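Local coordinates for protein 5-carboxyvanillate decarboxylase (Sphingomonas paucimobilis, PDB 4NG3) that probably removes a carboxylate from 5-carboxyvanillate, using a metal site in a barrel of the amidohydrolase type that holds manganese here, at residues Glu8-Phe13 with Asp297-Pro302; Ile173-Pro178 with Ile200-Asn205; Lys222-His227 with Asn266-Thr271. All coordinates share one frame; numbering follows the deposited sequence.

Contact 1: Glu8-Phe13 with Asp297-Pro302; sequences EEAVTF and DYPYQP. With MN (manganese (II) ion), chain I; 1DF (4-hydroxy-3-methoxy-5-nitrobenzoic acid), chain J.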
loop_
_atom_site.group_PDB
_atom_site.type_symbol
_atom_site.label_atom_id
_atom_site.label_comp_id
_atom_site.label_asym_id
_atom_site.label_seq_id
_atom_site.Cartn_x
_atom_site.Cartn_y
_atom_site.Cartn_z
ATOM N N GLU A 8 -9.401 -1.578 18.699
ATOM C CA GLU A 8 -9.791 -0.514 17.769
ATOM C C GLU A 8 -11.305 -0.351 17.731
ATOM O O GLU A 8 -11.937 -0.479 16.686
ATOM C CB GLU A 8 -9.235 -0.750 16.350
ATOM C CG GLU A 8 -9.297 0.505 15.454
ATOM C CD GLU A 8 -8.882 0.234 14.011
ATOM O OE1 GLU A 8 -7.745 -0.242 13.785
ATOM O OE2 GLU A 8 -9.697 0.488 13.101
ATOM N N GLU A 9 -11.883 -0.054 18.883
ATOM C CA GLU A 9 -13.327 -0.106 19.007
ATOM C C GLU A 9 -13.908 1.293 19.042
ATOM O O GLU A 9 -13.669 2.064 19.974
ATOM C CB GLU A 9 -13.701 -0.930 20.231
ATOM C CG GLU A 9 -12.876 -2.224 20.339
ATOM C CD GLU A 9 -12.819 -2.981 19.009
ATOM O OE1 GLU A 9 -11.713 -3.403 18.586
ATOM O OE2 GLU A 9 -13.891 -3.143 18.384
ATOM N N ALA A 10 -14.660 1.617 18.001
ATOM C CA ALA A 10 -15.117 2.979 17.789
ATOM C C ALA A 10 -16.314 3.331 18.665
ATOM O O ALA A 10 -17.169 2.495 18.932
ATOM C CB ALA A 10 -15.451 3.194 16.305
ATOM N N VAL A 11 -16.358 4.585 19.098
ATOM C CA VAL A 11 -17.453 5.112 19.880
ATOM C C VAL A 11 -17.638 6.571 19.458
ATOM O O VAL A 11 -16.757 7.161 18.817
ATOM C CB VAL A 11 -17.128 5.046 21.399
ATOM C CG1 VAL A 11 -16.069 6.076 21.757
ATOM C CG2 VAL A 11 -18.382 5.251 22.246
ATOM N N THR A 12 -18.786 7.150 19.779
ATOM C CA THR A 12 -18.954 8.582 19.614
ATOM C C THR A 12 -19.817 9.124 20.739
ATOM O O THR A 12 -20.418 8.358 21.487
ATOM C CB THR A 12 -19.593 8.940 18.263
ATOM O OG1 THR A 12 -19.527 10.363 18.071
ATOM C CG2 THR A 12 -21.046 8.488 18.238
ATOM N N PHE A 13 -19.871 10.445 20.848
ATOM C CA PHE A 13 -20.633 11.118 21.892
ATOM C C PHE A 13 -21.506 12.189 21.258
ATOM O O PHE A 13 -21.154 12.747 20.216
ATOM C CB PHE A 13 -19.681 11.741 22.911
ATOM C CG PHE A 13 -18.630 10.785 23.407
ATOM C CD1 PHE A 13 -18.954 9.811 24.340
ATOM C CD2 PHE A 13 -17.335 10.839 22.921
ATOM C CE1 PHE A 13 -17.997 8.907 24.779
ATOM C CE2 PHE A 13 -16.378 9.947 23.363
ATOM C CZ PHE A 13 -16.714 8.981 24.299
ATOM N N ASP A 297 -12.606 -3.789 15.434
ATOM C CA ASP A 297 -13.076 -2.665 14.610
ATOM C C ASP A 297 -14.611 -2.534 14.663
ATOM O O ASP A 297 -15.246 -2.135 13.678
ATOM C CB ASP A 297 -12.591 -2.800 13.150
ATOM C CG ASP A 297 -12.145 -1.481 12.538
ATOM O OD1 ASP A 297 -12.561 -0.403 13.020
ATOM O OD2 ASP A 297 -11.381 -1.530 11.542
ATOM N N TYR A 298 -15.199 -2.866 15.814
ATOM C CA TYR A 298 -16.626 -2.658 16.067
ATOM C C TYR A 298 -16.909 -1.148 16.099
ATOM O O TYR A 298 -16.081 -0.382 16.607
ATOM C CB TYR A 298 -16.991 -3.280 17.424
ATOM C CG TYR A 298 -18.459 -3.221 17.760
ATOM C CD1 TYR A 298 -19.330 -4.181 17.279
ATOM C CD2 TYR A 298 -18.972 -2.209 18.566
ATOM C CE1 TYR A 298 -20.680 -4.133 17.573
ATOM C CE2 TYR A 298 -20.319 -2.147 18.860
ATOM C CZ TYR A 298 -21.168 -3.117 18.363
ATOM O OH TYR A 298 -22.511 -3.080 18.651
ATOM N N PRO A 299 -18.072 -0.705 15.576
ATOM C CA PRO A 299 -19.146 -1.483 14.948
ATOM C C PRO A 299 -19.041 -1.587 13.429
ATOM O O PRO A 299 -20.006 -2.027 12.795
ATOM C CB PRO A 299 -20.405 -0.695 15.325
ATOM C CG PRO A 299 -19.943 0.708 15.379
ATOM C CD PRO A 299 -18.496 0.682 15.833
ATOM N N TYR A 300 -17.897 -1.206 12.864
ATOM C CA TYR A 300 -17.695 -1.308 11.422
ATOM C C TYR A 300 -17.456 -2.755 10.988
ATOM O O TYR A 300 -17.633 -3.093 9.818
ATOM C CB TYR A 300 -16.555 -0.388 10.971
ATOM C CG TYR A 300 -16.802 1.051 11.357
ATOM C CD1 TYR A 300 -17.802 1.798 10.727
ATOM C CD2 TYR A 300 -16.078 1.653 12.387
ATOM C CE1 TYR A 300 -18.049 3.105 11.087
ATOM C CE2 TYR A 300 -16.328 2.967 12.761
ATOM C CZ TYR A 300 -17.312 3.685 12.102
ATOM O OH TYR A 300 -17.569 4.987 12.445
ATOM N N GLN A 301 -17.048 -3.596 11.939
ATOM C CA GLN A 301 -16.940 -5.047 11.744
ATOM C C GLN A 301 -17.686 -5.721 12.881
ATOM O O GLN A 301 -17.729 -5.187 13.993
ATOM C CB GLN A 301 -15.483 -5.517 11.810
ATOM C CG GLN A 301 -14.545 -4.882 10.812
ATOM C CD GLN A 301 -14.220 -5.802 9.663
ATOM O OE1 GLN A 301 -14.589 -6.983 9.664
ATOM N NE2 GLN A 301 -13.529 -5.269 8.668
ATOM N N PRO A 302 -18.265 -6.903 12.620
ATOM C CA PRO A 302 -18.980 -7.658 13.661
ATOM C C PRO A 302 -18.030 -8.409 14.606
ATOM O O PRO A 302 -16.926 -8.794 14.201
ATOM C CB PRO A 302 -19.821 -8.645 12.847
ATOM C CG PRO A 302 -19.030 -8.847 11.587
ATOM C CD PRO A 302 -18.422 -7.513 11.285
HETATM MN MN MN I . -11.563 1.574 12.609
HETATM C C1 1DF J . -15.265 2.255 8.401
HETATM C CO1 1DF J . -14.241 1.347 8.682
HETATM C CO2 1DF J . -15.372 3.436 9.121
HETATM C CM1 1DF J . -13.328 1.635 9.701
HETATM C CM2 1DF J . -14.465 3.711 10.124
HETATM O OM 1DF J . -14.524 4.857 10.878
HETATM C CZ 1DF J . -13.458 2.816 10.416
HETATM C CC 1DF J . -16.270 2.022 7.331
HETATM C CV 1DF J . -15.147 6.006 10.418
HETATM O O1 1DF J . -16.499 0.863 6.907
HETATM O O2 1DF J . -16.900 3.010 6.861
HETATM O O3 1DF J . -12.889 2.948 11.652
HETATM N N 1DF J . -12.095 0.904 9.820
HETATM O O11 1DF J . -11.281 1.109 10.829
HETATM O O22 1DF J . -11.785 0.024 8.927
HETATM O O HOH W 1 -12.356 1.833 14.684
#
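Glu8 and Asp297 run next to each other in the same direction and share one manganese ion, which Glu8 OE2 and Asp297 OD1 each bind at 2.2 Å. These two oxygens stand 3.0 Å apart, a closeness of two acceptors that the metal probably makes tolerable, and their carboxylate planes are turned 74° from each other. Glu8 reaches the ion with an extended chain, CG anti to the backbone N (chi1 -165°). Its second oxygen is hydrogen-bonded to Tyr172 and Ser272, and that of Asp297 to His227, which would limit the rotation of both carboxylates. His174, a water and O3 and O11 of the bound nitrobenzoate complete the metal's shell.

Glu9 does something different with the same chemical group. Bent at chi2 (-47°), its chain turns the carboxylate onto the loop backbone, where OE2 takes the amide of Tyr298 (N to OE2 2.9 Å) and OE1 receives Asp297 N at 3.3 Å, both on the syn side though tilted from the carboxylate plane. OE1 also accepts Glu8 N, from the same face as Asp297 N. The backbone adds a bond from Ala10 N to Tyr298 O, 2.8 Å. Beyond it, Ala10 CB rests on Pro299 CD and, 3.7 Å away, on Tyr300 CE2, after a cis peptide bond has turned the chain at Pro299. The Tyr300 ring spreads beneath the ligand, whose CO2 atom sits 3.2 Å above the ring plane, over its centre.

An aspartate just after the last strand and a metal at the barrel's C-terminal mouth are characteristic of amidohydrolases; Glu8-x-Ala10 replaces the more usual His-x-His.

Contact 2: Ile173-Pro178 with Ile200-Asn205; sequences IHPRAP and IETSTN. With MN (manganese (II) ion), chain I; 1DF (4-hydroxy-3-methoxy-5-nitrobenzoic acid), chain J.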
loop_
_atom_site.group_PDB
_atom_site.type_symbol
_atom_site.label_atom_id
_atom_site.label_comp_id
_atom_site.label_asym_id
_atom_site.label_seq_id
_atom_site.Cartn_x
_atom_site.Cartn_y
_atom_site.Cartn_z
ATOM N N ILE A 173 -2.595 5.680 15.399
ATOM C CA ILE A 173 -2.922 6.470 14.223
ATOM C C ILE A 173 -3.922 5.682 13.388
ATOM O O ILE A 173 -3.557 4.742 12.679
ATOM C CB ILE A 173 -1.687 6.856 13.378
ATOM C CG1 ILE A 173 -0.716 7.688 14.226
ATOM C CG2 ILE A 173 -2.130 7.652 12.149
ATOM C CD1 ILE A 173 0.476 8.245 13.465
ATOM N N HIS A 174 -5.193 6.059 13.522
ATOM C CA HIS A 174 -6.302 5.401 12.838
ATOM C C HIS A 174 -6.490 6.035 11.455
ATOM O O HIS A 174 -6.063 7.176 11.223
ATOM C CB HIS A 174 -7.561 5.552 13.704
ATOM C CG HIS A 174 -8.771 4.856 13.161
ATOM N ND1 HIS A 174 -9.587 5.421 12.207
ATOM C CD2 HIS A 174 -9.306 3.645 13.446
ATOM C CE1 HIS A 174 -10.565 4.581 11.915
ATOM N NE2 HIS A 174 -10.422 3.498 12.659
ATOM N N PRO A 175 -7.108 5.305 10.512
ATOM C CA PRO A 175 -7.296 5.943 9.206
ATOM C C PRO A 175 -8.352 7.043 9.183
ATOM O O PRO A 175 -9.191 7.145 10.077
ATOM C CB PRO A 175 -7.818 4.797 8.339
ATOM C CG PRO A 175 -7.302 3.565 8.977
ATOM C CD PRO A 175 -7.371 3.852 10.453
ATOM N N ARG A 176 -8.288 7.845 8.131
ATOM C CA ARG A 176 -9.416 8.640 7.657
ATOM C C ARG A 176 -9.262 8.619 6.134
ATOM O O ARG A 176 -8.307 8.015 5.621
ATOM C CB ARG A 176 -9.389 10.068 8.211
ATOM C CG ARG A 176 -8.183 10.890 7.800
ATOM C CD ARG A 176 -8.234 12.313 8.364
ATOM N NE ARG A 176 -9.298 13.123 7.779
ATOM C CZ ARG A 176 -9.411 14.437 7.947
ATOM N NH1 ARG A 176 -8.526 15.092 8.692
ATOM N NH2 ARG A 176 -10.408 15.097 7.372
ATOM N N ALA A 177 -10.186 9.243 5.410
ATOM C CA ALA A 177 -10.100 9.245 3.955
ATOM C C ALA A 177 -8.805 9.925 3.508
ATOM O O ALA A 177 -8.287 10.812 4.197
ATOM C CB ALA A 177 -11.341 9.940 3.317
ATOM N N PRO A 178 -8.268 9.492 2.360
ATOM C CA PRO A 178 -7.135 10.140 1.697
ATOM C C PRO A 178 -7.236 11.658 1.719
ATOM O O PRO A 178 -8.282 12.225 1.400
ATOM C CB PRO A 178 -7.273 9.636 0.266
ATOM C CG PRO A 178 -7.709 8.211 0.470
ATOM C CD PRO A 178 -8.676 8.264 1.651
ATOM N N ILE A 200 -3.934 3.353 2.251
ATOM C CA ILE A 200 -2.930 4.100 1.504
ATOM C C ILE A 200 -2.636 5.409 2.229
ATOM O O ILE A 200 -1.484 5.792 2.422
ATOM C CB ILE A 200 -3.420 4.392 0.077
ATOM C CG1 ILE A 200 -3.678 3.080 -0.672
ATOM C CG2 ILE A 200 -2.442 5.312 -0.665
ATOM C CD1 ILE A 200 -2.569 2.041 -0.494
ATOM N N GLU A 201 -3.700 6.088 2.631
ATOM C CA GLU A 201 -3.595 7.330 3.385
ATOM C C GLU A 201 -2.775 7.155 4.660
ATOM O O GLU A 201 -1.879 7.957 4.950
ATOM C CB GLU A 201 -5.015 7.855 3.688
ATOM C CG GLU A 201 -5.141 8.814 4.866
ATOM C CD GLU A 201 -4.440 10.129 4.645
ATOM O OE1 GLU A 201 -4.195 10.508 3.473
ATOM O OE2 GLU A 201 -4.120 10.786 5.660
ATOM N N THR A 202 -3.062 6.095 5.417
ATOM C CA THR A 202 -2.478 5.949 6.744
ATOM C C THR A 202 -1.035 5.435 6.664
ATOM O O THR A 202 -0.152 5.917 7.370
ATOM C CB THR A 202 -3.340 5.017 7.618
ATOM O OG1 THR A 202 -4.709 5.455 7.556
ATOM C CG2 THR A 202 -2.859 5.035 9.054
ATOM N N SER A 203 -0.796 4.476 5.776
ATOM C CA SER A 203 0.541 3.920 5.589
ATOM C C SER A 203 1.485 4.983 5.035
ATOM O O SER A 203 2.653 5.034 5.414
ATOM C CB SER A 203 0.507 2.694 4.669
ATOM O OG SER A 203 0.058 3.030 3.366
ATOM N N THR A 204 0.981 5.834 4.142
ATOM C CA THR A 204 1.802 6.917 3.584
ATOM C C THR A 204 2.164 7.951 4.661
ATOM O O THR A 204 3.293 8.436 4.710
ATOM C CB THR A 204 1.132 7.572 2.360
ATOM O OG1 THR A 204 0.947 6.574 1.341
ATOM C CG2 THR A 204 1.995 8.701 1.799
ATOM N N ASN A 205 1.221 8.249 5.549
ATOM C CA ASN A 205 1.522 9.122 6.693
ATOM C C ASN A 205 2.672 8.517 7.504
ATOM O O ASN A 205 3.686 9.162 7.773
ATOM C CB ASN A 205 0.272 9.276 7.561
ATOM C CG ASN A 205 0.361 10.437 8.544
ATOM O OD1 ASN A 205 1.425 11.035 8.756
ATOM N ND2 ASN A 205 -0.772 10.756 9.163
HETATM MN MN MN I . -11.563 1.574 12.609
HETATM C C1 1DF J . -15.265 2.255 8.401
HETATM C CO1 1DF J . -14.241 1.347 8.682
HETATM C CO2 1DF J . -15.372 3.436 9.121
HETATM C CM1 1DF J . -13.328 1.635 9.701
HETATM C CM2 1DF J . -14.465 3.711 10.124
HETATM O OM 1DF J . -14.524 4.857 10.878
HETATM C CZ 1DF J . -13.458 2.816 10.416
HETATM C CC 1DF J . -16.270 2.022 7.331
HETATM C CV 1DF J . -15.147 6.006 10.418
HETATM O O1 1DF J . -16.499 0.863 6.907
HETATM O O2 1DF J . -16.900 3.010 6.861
HETATM O O3 1DF J . -12.889 2.948 11.652
HETATM N N 1DF J . -12.095 0.904 9.820
HETATM O O11 1DF J . -11.281 1.109 10.829
HETATM O O22 1DF J . -11.785 0.024 8.927
HETATM O O HOH W 1 -12.356 1.833 14.684
#
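Glu201 meets the segment 173-178 with its aliphatic part first: CG packs 3.4 Å from Arg176 O. A bend at chi2 (66°) then carries the carboxylate alongside Pro178, bringing OE1 within 3.5 Å of Pro178 CA. There OE1 is hydrogen-bonded to Ser179 N and Tyr151, while OE2 bonds to Ser145. With an alanine here, the amide of Ser179 and the hydroxyls of Tyr151 and Ser145 would probably lose the carboxylate they share, and a gap would open beside Arg176 O.

Thr202, next along helix 197-211, uses both its branches. OG1, hydrogen-bonded back to Tyr198 O, touches the CA and CB of Pro175, 3.1 Å from Pro175 CA. CG2, placed anti to the backbone N, slides past Ile173 instead, 4.1 Å from Ile173 CG2 and near its carbonyl oxygen. The hydroxyl of Thr204, farther along, bonds to Trp196 of the second subunit, so one helix serves both the barrel and the dimer.

The backbone that the helix supports carries a metal ligand. His174 binds the manganese through NE2 at 2.2 Å, and its ND1 donates to Pro175 O (2.8 Å), in the carbonyl plane and on a lone pair, although that oxygen sits 22° out of the ring plane. Pro175 CD lies over one face of the imidazole, toward its rim.

Not one hydrogen bond joins the two segments. Between them contact is by fit; the helix's polar grip on this loop comes one residue later, where Glu201 takes Ser179 N, while the imidazole's orientation is set by the metal on one nitrogen and the loop's own carbonyl on the other.

Contact 3: Lys222-His227 with Asn266-Thr271; sequences KIVLGH and NFAITT. With 1DF (4-hydroxy-3-methoxy-5-nitrobenzoic acid), chain J.
Four backbone hydrogen bonds zip Ile223-Leu225 to Asn266-Thr270, making strands 223-225 and 267-270 parallel neighbours in the TIM barrel, their axes 26° apart. Asn266 O receives Ile223 N at 2.8 Å, almost straight at hydrogen (172°); Ala268 N to Ile223 O, Leu225 N to Ala268 O and Thr270 N to Leu225 O continue the ladder.

At the C-terminal end the polar contacts pass to the ligand. His227, with ND1 held by Glu230, turns its ring edge to the nitro group: NE2 donates to ligand O11 at 3.0 Å and, weakly, to O22, and the same nitrogen is hydrogen-bonded to Asp297 OD2. At the other end Lys222 NZ is hydrogen-bonded to Arg265 O.

Packing differs on the two faces of the sheet. Toward helix 197-211, Phe267 and Ile223 run together, and Ile223 CB makes a CH-pi contact over the ring, 3.9 Å from its centroid. Ile223 CG2 touches Phe267 CE2 at 3.5 Å, while Leu225 CD1 comes obliquely onto the same ring. On the face of Val224 and Ala268, the side chains of Val224 and Thr270 cross at about a right angle; Val224 CG1, anti to the backbone N (chi1 172°), meets Thr270 CG2 at 3.6 Å.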
loop_
_atom_site.group_PDB
_atom_site.type_symbol
_atom_site.label_atom_id
_atom_site.label_comp_id
_atom_site.label_asym_id
_atom_site.label_seq_id
_atom_site.Cartn_x
_atom_site.Cartn_y
_atom_site.Cartn_z
ATOM N N LYS A 222 5.635 5.694 20.836
ATOM C CA LYS A 222 5.046 4.435 20.401
ATOM C C LYS A 222 3.812 4.725 19.547
ATOM O O LYS A 222 2.882 5.401 19.983
ATOM C CB LYS A 222 4.693 3.543 21.589
ATOM C CG LYS A 222 4.128 2.174 21.192
ATOM C CD LYS A 222 5.214 1.236 20.642
ATOM C CE LYS A 222 6.148 0.739 21.754
ATOM N NZ LYS A 222 7.406 0.095 21.239
ATOM N N ILE A 223 3.831 4.219 18.317
ATOM C CA ILE A 223 2.723 4.394 17.388
ATOM C C ILE A 223 2.063 3.041 17.180
ATOM O O ILE A 223 2.735 2.006 17.147
ATOM C CB ILE A 223 3.204 4.939 16.021
ATOM C CG1 ILE A 223 4.051 6.200 16.203
ATOM C CG2 ILE A 223 2.019 5.233 15.088
ATOM C CD1 ILE A 223 3.303 7.360 16.849
ATOM N N VAL A 224 0.742 3.047 17.067
ATOM C CA VAL A 224 0.006 1.823 16.786
ATOM C C VAL A 224 -0.780 2.024 15.504
ATOM O O VAL A 224 -1.436 3.058 15.335
ATOM C CB VAL A 224 -0.971 1.464 17.945
ATOM C CG1 VAL A 224 -1.865 0.284 17.538
ATOM C CG2 VAL A 224 -0.205 1.149 19.205
ATOM N N LEU A 225 -0.697 1.045 14.603
ATOM C CA LEU A 225 -1.423 1.065 13.341
ATOM C C LEU A 225 -2.336 -0.152 13.253
ATOM O O LEU A 225 -1.903 -1.275 13.527
ATOM C CB LEU A 225 -0.454 1.024 12.157
ATOM C CG LEU A 225 0.530 2.174 11.958
ATOM C CD1 LEU A 225 1.388 1.897 10.711
ATOM C CD2 LEU A 225 -0.246 3.450 11.798
ATOM N N GLY A 226 -3.585 0.057 12.852
ATOM C CA GLY A 226 -4.496 -1.055 12.674
ATOM C C GLY A 226 -4.370 -1.689 11.295
ATOM O O GLY A 226 -3.439 -1.391 10.550
ATOM N N HIS A 227 -5.310 -2.576 10.968
ATOM C CA HIS A 227 -5.380 -3.187 9.635
ATOM C C HIS A 227 -4.068 -3.861 9.250
ATOM O O HIS A 227 -3.558 -3.697 8.136
ATOM C CB HIS A 227 -5.863 -2.143 8.632
ATOM C CG HIS A 227 -6.973 -1.311 9.188
ATOM N ND1 HIS A 227 -6.817 0.017 9.523
ATOM C CD2 HIS A 227 -8.225 -1.653 9.577
ATOM C CE1 HIS A 227 -7.943 0.468 10.051
ATOM N NE2 HIS A 227 -8.814 -0.524 10.093
ATOM N N ASN A 266 9.473 1.284 17.259
ATOM C CA ASN A 266 8.548 2.357 17.598
ATOM C C ASN A 266 7.089 2.102 17.261
ATOM O O ASN A 266 6.250 2.903 17.629
ATOM C CB ASN A 266 8.966 3.677 16.932
ATOM C CG ASN A 266 10.238 4.256 17.527
ATOM O OD1 ASN A 266 11.319 4.114 16.965
ATOM N ND2 ASN A 266 10.107 4.917 18.667
ATOM N N PHE A 267 6.794 1.021 16.541
ATOM C CA PHE A 267 5.425 0.728 16.149
ATOM C C PHE A 267 4.963 -0.629 16.686
ATOM O O PHE A 267 5.770 -1.541 16.900
ATOM C CB PHE A 267 5.279 0.697 14.613
ATOM C CG PHE A 267 5.366 2.045 13.947
ATOM C CD1 PHE A 267 6.579 2.704 13.828
ATOM C CD2 PHE A 267 4.229 2.633 13.391
ATOM C CE1 PHE A 267 6.666 3.941 13.186
ATOM C CE2 PHE A 267 4.306 3.873 12.740
ATOM C CZ PHE A 267 5.530 4.528 12.648
ATOM N N ALA A 268 3.661 -0.747 16.922
ATOM C CA ALA A 268 3.011 -2.052 17.094
ATOM C C ALA A 268 1.821 -2.043 16.154
ATOM O O ALA A 268 1.417 -0.976 15.673
ATOM C CB ALA A 268 2.549 -2.269 18.539
ATOM N N ILE A 269 1.272 -3.215 15.846
ATOM C CA ILE A 269 0.137 -3.257 14.920
ATOM C C ILE A 269 -1.057 -3.986 15.527
ATOM O O ILE A 269 -0.911 -4.725 16.494
ATOM C CB ILE A 269 0.490 -3.927 13.566
ATOM C CG1 ILE A 269 0.632 -5.447 13.731
ATOM C CG2 ILE A 269 1.763 -3.312 12.976
ATOM C CD1 ILE A 269 0.723 -6.173 12.401
ATOM N N THR A 270 -2.241 -3.745 14.975
ATOM C CA THR A 270 -3.409 -4.538 15.339
ATOM C C THR A 270 -3.980 -5.252 14.108
ATOM O O THR A 270 -3.636 -4.928 12.973
ATOM C CB THR A 270 -4.526 -3.704 16.001
ATOM O OG1 THR A 270 -5.365 -3.106 14.995
ATOM C CG2 THR A 270 -3.930 -2.632 16.907
ATOM N N THR A 271 -4.863 -6.215 14.351
ATOM C CA THR A 271 -5.431 -7.048 13.303
ATOM C C THR A 271 -6.811 -6.581 12.849
ATOM O O THR A 271 -7.537 -7.334 12.197
ATOM C CB THR A 271 -5.557 -8.506 13.769
ATOM O OG1 THR A 271 -6.490 -8.588 14.855
ATOM C CG2 THR A 271 -4.199 -9.046 14.222
HETATM C C1 1DF J . -15.265 2.255 8.401
HETATM C CO1 1DF J . -14.241 1.347 8.682
HETATM C CO2 1DF J . -15.372 3.436 9.121
HETATM C CM1 1DF J . -13.328 1.635 9.701
HETATM C CM2 1DF J . -14.465 3.711 10.124
HETATM O OM 1DF J . -14.524 4.857 10.878
HETATM C CZ 1DF J . -13.458 2.816 10.416
HETATM C CC 1DF J . -16.270 2.022 7.331
HETATM C CV 1DF J . -15.147 6.006 10.418
HETATM O O1 1DF J . -16.499 0.863 6.907
HETATM O O2 1DF J . -16.900 3.010 6.861
HETATM O O3 1DF J . -12.889 2.948 11.652
HETATM N N 1DF J . -12.095 0.904 9.820
HETATM O O11 1DF J . -11.281 1.109 10.829
HETATM O O22 1DF J . -11.785 0.024 8.927
HETATM O O HOH W 2 7.301 -1.691 19.460
#

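All three contacts are buried and belong to one barrel, but they show a division of labour between wall and mouth. Contact 3 is the wall, two strands joined by a regular ladder; contact 2 sets a helix against the adjoining strand, and a probable hydrogen bond from Ile173 N to Val224 O (2.9 Å) continues the sheet between them. Contact 1 works chiefly through carboxylates, joining the first strand to the loop after the last. Their centres lie about 17 Å (contact 1 from either other) and about 12 Å (contacts 2 and 3) apart, yet each sends a residue to the same ligand, and contacts 1 and 2 share the manganese.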